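Local coordinates for TRAP-type transporter, periplasmic component (PDB 4P8B), which probably serves as the periplasmic solute-binding component of a TRAP-type transporter, and binds (S)-2-acetolactate, at residues I86-I99 against D242-W256. Residues are numbered along the deposited sequence; the frame is centred on the assembly and turned at random.
With X2X ((2S)-2-hydroxy-2-methyl-3-oxobutanoic acid), chain D.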
# COMPACT_ATOMS: atom_id res chain seq x y z
N ILE A 86 -11.27 10.71 7.15
CA ILE A 86 -10.79 10.37 8.49
C ILE A 86 -10.54 11.63 9.33
O ILE A 86 -11.00 11.72 10.46
CB ILE A 86 -9.49 9.52 8.48
CG1 ILE A 86 -9.69 8.21 7.73
CG2 ILE A 86 -9.06 9.22 9.91
CD1 ILE A 86 -8.39 7.56 7.31
N ARG A 87 -9.81 12.60 8.77
CA ARG A 87 -9.48 13.85 9.46
C ARG A 87 -10.75 14.59 9.87
O ARG A 87 -10.82 15.16 10.97
CB ARG A 87 -8.61 14.72 8.55
CG ARG A 87 -8.03 15.96 9.20
CD ARG A 87 -7.27 16.80 8.18
NE ARG A 87 -6.37 17.75 8.81
CZ ARG A 87 -6.74 18.92 9.32
NH1 ARG A 87 -5.83 19.71 9.87
NH2 ARG A 87 -8.01 19.31 9.27
N GLN A 88 -11.77 14.57 9.01
CA GLN A 88 -13.04 15.24 9.26
C GLN A 88 -13.91 14.47 10.24
O GLN A 88 -14.75 15.08 10.93
CB GLN A 88 -13.84 15.41 7.96
CG GLN A 88 -13.25 16.40 6.97
CD GLN A 88 -13.83 16.24 5.59
OE1 GLN A 88 -14.88 15.62 5.40
NE2 GLN A 88 -13.15 16.79 4.59
N GLY A 89 -13.74 13.16 10.32
CA GLY A 89 -14.56 12.35 11.20
C GLY A 89 -15.73 11.63 10.55
O GLY A 89 -16.55 11.01 11.22
N VAL A 90 -15.83 11.71 9.23
CA VAL A 90 -16.76 10.87 8.50
C VAL A 90 -16.38 9.40 8.73
O VAL A 90 -17.22 8.52 8.87
CB VAL A 90 -16.74 11.20 7.01
CG1 VAL A 90 -17.44 10.11 6.18
CG2 VAL A 90 -17.37 12.56 6.77
N ILE A 91 -15.08 9.14 8.78
CA ILE A 91 -14.54 7.82 9.12
C ILE A 91 -13.90 7.90 10.51
O ILE A 91 -13.12 8.81 10.78
CB ILE A 91 -13.47 7.40 8.09
CG1 ILE A 91 -14.10 7.24 6.71
CG2 ILE A 91 -12.80 6.09 8.50
CD1 ILE A 91 -13.10 7.14 5.59
N ASP A 92 -14.19 6.92 11.35
CA ASP A 92 -13.70 6.95 12.74
C ASP A 92 -12.28 6.41 12.83
O ASP A 92 -11.47 6.90 13.63
CB ASP A 92 -14.60 6.11 13.64
CG ASP A 92 -16.03 6.65 13.74
OD1 ASP A 92 -16.24 7.88 13.73
OD2 ASP A 92 -16.93 5.81 13.84
N MSE A 93 -12.00 5.37 12.05
CA MSE A 93 -10.70 4.72 12.08
C MSE A 93 -10.48 4.02 10.75
O MSE A 93 -11.41 3.84 9.97
CB MSE A 93 -10.58 3.73 13.25
CG MSE A 93 -11.55 2.56 13.30
SE MSE A 93 -12.05 2.06 15.19
CE MSE A 93 -10.34 1.39 15.74
N ALA A 94 -9.25 3.61 10.47
CA ALA A 94 -8.97 2.98 9.18
C ALA A 94 -7.68 2.21 9.22
O ALA A 94 -6.81 2.47 10.06
CB ALA A 94 -8.90 4.04 8.10
N VAL A 95 -7.56 1.25 8.32
CA VAL A 95 -6.26 0.72 7.92
C VAL A 95 -6.09 1.19 6.48
O VAL A 95 -6.87 0.81 5.63
CB VAL A 95 -6.17 -0.81 8.03
CG1 VAL A 95 -4.78 -1.26 7.66
CG2 VAL A 95 -6.54 -1.28 9.44
N GLY A 96 -5.14 2.07 6.24
CA GLY A 96 -4.96 2.66 4.93
C GLY A 96 -3.61 2.39 4.31
O GLY A 96 -2.63 2.14 5.00
N SER A 97 -3.58 2.45 2.99
CA SER A 97 -2.33 2.43 2.26
C SER A 97 -1.74 3.83 2.17
O SER A 97 -2.44 4.81 1.91
CB SER A 97 -2.53 1.91 0.84
OG SER A 97 -1.35 2.17 0.07
N THR A 98 -0.43 3.91 2.33
CA THR A 98 0.27 5.17 2.17
C THR A 98 0.03 5.82 0.80
O THR A 98 0.08 7.05 0.69
CB THR A 98 1.77 5.01 2.45
OG1 THR A 98 2.32 4.03 1.56
CG2 THR A 98 2.02 4.58 3.90
N ILE A 99 -0.21 5.00 -0.23
CA ILE A 99 -0.46 5.55 -1.54
C ILE A 99 -1.72 6.42 -1.54
O ILE A 99 -1.76 7.52 -2.10
CB ILE A 99 -0.59 4.43 -2.59
CG1 ILE A 99 0.76 3.76 -2.80
CG2 ILE A 99 -1.12 5.01 -3.91
CD1 ILE A 99 0.69 2.53 -3.67
N ASP A 242 3.92 -0.44 -0.76
CA ASP A 242 3.10 0.36 0.12
C ASP A 242 2.87 -0.34 1.44
O ASP A 242 2.25 -1.43 1.48
CB ASP A 242 1.77 0.86 -0.53
CG ASP A 242 0.86 -0.23 -1.07
OD1 ASP A 242 1.34 -1.17 -1.75
OD2 ASP A 242 -0.38 -0.06 -0.92
N PRO A 243 3.34 0.26 2.53
CA PRO A 243 2.91 -0.18 3.85
C PRO A 243 1.50 0.28 4.11
O PRO A 243 0.94 1.09 3.37
CB PRO A 243 3.92 0.46 4.79
CG PRO A 243 4.46 1.64 4.06
CD PRO A 243 4.24 1.43 2.60
N LEU A 244 0.93 -0.26 5.18
CA LEU A 244 -0.36 0.19 5.68
C LEU A 244 -0.15 0.88 7.00
O LEU A 244 0.80 0.58 7.71
CB LEU A 244 -1.31 -0.99 5.86
CG LEU A 244 -1.55 -1.89 4.67
CD1 LEU A 244 -2.41 -3.09 5.05
CD2 LEU A 244 -2.16 -1.12 3.51
N ILE A 245 -1.08 1.77 7.36
CA ILE A 245 -1.07 2.41 8.67
C ILE A 245 -2.46 2.28 9.29
O ILE A 245 -3.48 2.53 8.65
CB ILE A 245 -0.67 3.90 8.58
CG1 ILE A 245 0.66 4.04 7.83
CG2 ILE A 245 -0.56 4.51 9.98
CD1 ILE A 245 1.09 5.49 7.62
N PHE A 246 -2.44 1.88 10.56
CA PHE A 246 -3.62 1.77 11.41
C PHE A 246 -3.81 3.13 12.09
O PHE A 246 -2.90 3.59 12.79
CB PHE A 246 -3.40 0.68 12.48
CG PHE A 246 -3.32 -0.73 11.96
CD1 PHE A 246 -2.26 -1.15 11.19
CD2 PHE A 246 -4.32 -1.65 12.27
CE1 PHE A 246 -2.20 -2.43 10.73
CE2 PHE A 246 -4.26 -2.94 11.81
CZ PHE A 246 -3.22 -3.33 11.04
N VAL A 247 -4.96 3.77 11.92
CA VAL A 247 -5.17 5.12 12.43
C VAL A 247 -6.56 5.31 13.00
O VAL A 247 -7.49 4.59 12.67
CB VAL A 247 -5.00 6.20 11.33
CG1 VAL A 247 -3.62 6.14 10.71
CG2 VAL A 247 -6.08 6.07 10.27
N VAL A 248 -6.68 6.30 13.88
CA VAL A 248 -7.95 6.67 14.49
C VAL A 248 -8.09 8.18 14.34
O VAL A 248 -7.13 8.92 14.53
CB VAL A 248 -8.00 6.29 15.98
CG1 VAL A 248 -9.34 6.69 16.61
CG2 VAL A 248 -7.78 4.82 16.15
N ASN A 249 -9.29 8.64 14.02
CA ASN A 249 -9.58 10.07 14.05
C ASN A 249 -9.27 10.68 15.44
O ASN A 249 -9.50 10.04 16.44
CB ASN A 249 -11.05 10.30 13.67
CG ASN A 249 -11.55 11.70 14.03
OD1 ASN A 249 -11.93 11.97 15.18
ND2 ASN A 249 -11.53 12.60 13.06
N LYS A 250 -8.67 11.87 15.45
CA LYS A 250 -8.17 12.52 16.67
C LYS A 250 -9.27 12.72 17.71
O LYS A 250 -9.06 12.44 18.89
CB LYS A 250 -7.52 13.86 16.30
CG LYS A 250 -6.97 14.69 17.47
CD LYS A 250 -6.32 15.96 16.92
CE LYS A 250 -5.82 16.89 18.02
NZ LYS A 250 -4.64 16.33 18.72
N GLN A 251 -10.44 13.17 17.28
CA GLN A 251 -11.51 13.44 18.25
C GLN A 251 -12.11 12.14 18.79
O GLN A 251 -12.51 12.06 19.95
CB GLN A 251 -12.56 14.36 17.65
CG GLN A 251 -12.07 15.80 17.48
CD GLN A 251 -11.29 16.02 16.20
OE1 GLN A 251 -11.52 15.35 15.20
NE2 GLN A 251 -10.35 16.97 16.23
N ILE A 252 -12.15 11.09 17.96
CA ILE A 252 -12.60 9.79 18.42
C ILE A 252 -11.59 9.29 19.44
O ILE A 252 -11.95 8.82 20.52
CB ILE A 252 -12.68 8.78 17.23
CG1 ILE A 252 -13.79 9.20 16.27
CG2 ILE A 252 -12.90 7.37 17.74
CD1 ILE A 252 -15.19 9.06 16.83
N TRP A 253 -10.31 9.41 19.09
CA TRP A 253 -9.22 9.02 19.98
C TRP A 253 -9.38 9.69 21.36
O TRP A 253 -9.42 8.99 22.37
CB TRP A 253 -7.89 9.37 19.33
CG TRP A 253 -6.66 8.96 20.08
CD1 TRP A 253 -5.77 9.79 20.70
CD2 TRP A 253 -6.17 7.62 20.31
NE1 TRP A 253 -4.76 9.07 21.28
CE2 TRP A 253 -4.99 7.73 21.07
CE3 TRP A 253 -6.62 6.35 19.95
CZ2 TRP A 253 -4.24 6.62 21.47
CZ3 TRP A 253 -5.89 5.24 20.36
CH2 TRP A 253 -4.71 5.39 21.10
N GLU A 254 -9.51 11.02 21.37
CA GLU A 254 -9.60 11.81 22.60
C GLU A 254 -10.90 11.55 23.34
O GLU A 254 -10.98 11.79 24.55
CB GLU A 254 -9.48 13.30 22.27
CG GLU A 254 -8.07 13.71 21.89
CD GLU A 254 -7.96 15.14 21.39
OE1 GLU A 254 -8.90 15.93 21.63
OE2 GLU A 254 -6.93 15.46 20.76
N SER A 255 -11.92 11.09 22.64
CA SER A 255 -13.20 10.79 23.29
C SER A 255 -13.08 9.55 24.17
O SER A 255 -13.87 9.35 25.10
CB SER A 255 -14.33 10.61 22.28
OG SER A 255 -14.27 9.32 21.67
N TRP A 256 -12.08 8.72 23.89
CA TRP A 256 -11.84 7.51 24.65
C TRP A 256 -10.99 7.83 25.88
O TRP A 256 -10.24 8.81 25.88
CB TRP A 256 -11.10 6.49 23.78
CG TRP A 256 -11.95 5.95 22.67
CD1 TRP A 256 -13.31 5.96 22.61
CD2 TRP A 256 -11.50 5.33 21.47
NE1 TRP A 256 -13.73 5.38 21.43
CE2 TRP A 256 -12.64 4.98 20.72
CE3 TRP A 256 -10.23 5.03 20.95
CZ2 TRP A 256 -12.55 4.35 19.47
CZ3 TRP A 256 -10.16 4.40 19.71
CH2 TRP A 256 -11.31 4.07 19.00
OAD X2X D . -5.86 0.49 -5.38
CAH X2X D . -4.96 -0.39 -5.17
OAE X2X D . -4.25 -0.84 -6.12
CAI X2X D . -4.71 -0.90 -3.79
CAB X2X D . -5.90 -1.73 -3.37
OAF X2X D . -3.47 -1.55 -3.71
CAG X2X D . -4.59 0.33 -2.94
OAC X2X D . -5.55 0.71 -2.27
CAA X2X D . -3.31 1.10 -2.92
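V95 lays its CG2 methyl over one face of the F246 ring, toward the rim and 3.6 Å from F246 CD2, a CH-pi contact, while W52 of helix 44-59 meets that ring edge-to-face. The W256 ring, just after helix 250-255, receives the CE methyl of selenomethionine M93 at its edge, near the ring plane, and carries the carbonyl of I252 over one face. V95, M93 and F246 belong to the antiparallel pairing of strands 93-97 and 242-249, whose hydrogen-bonded pairs are A94 with V247 and G96 with I245. At the end of strand 242-249, N249 has CG anti to its own backbone N (chi1 165°), which carries the amide to helix 82-88: ND2 gives I86 O a nearly straight bond of 2.8 Å, 168° at the hydrogen, with that oxygen in the amide plane. N249 OD1 meanwhile N-caps helix 250-255, accepting from I252 N, so both ends of the amide are engaged and its rotation is fixed. At the ligand end, S97 OG donates to the anti lone pair of D242 OD2 at 2.6 Å and accepts from I99 N. D242 OD2 also accepts from N152 ND2, while OD1 salt-bridges R155 NH1. S97 OG and D242 OD2 each lie 3.7 Å from acetolactate CAA; the carboxylate thus lines the pocket and probably orients ligand-binding R155.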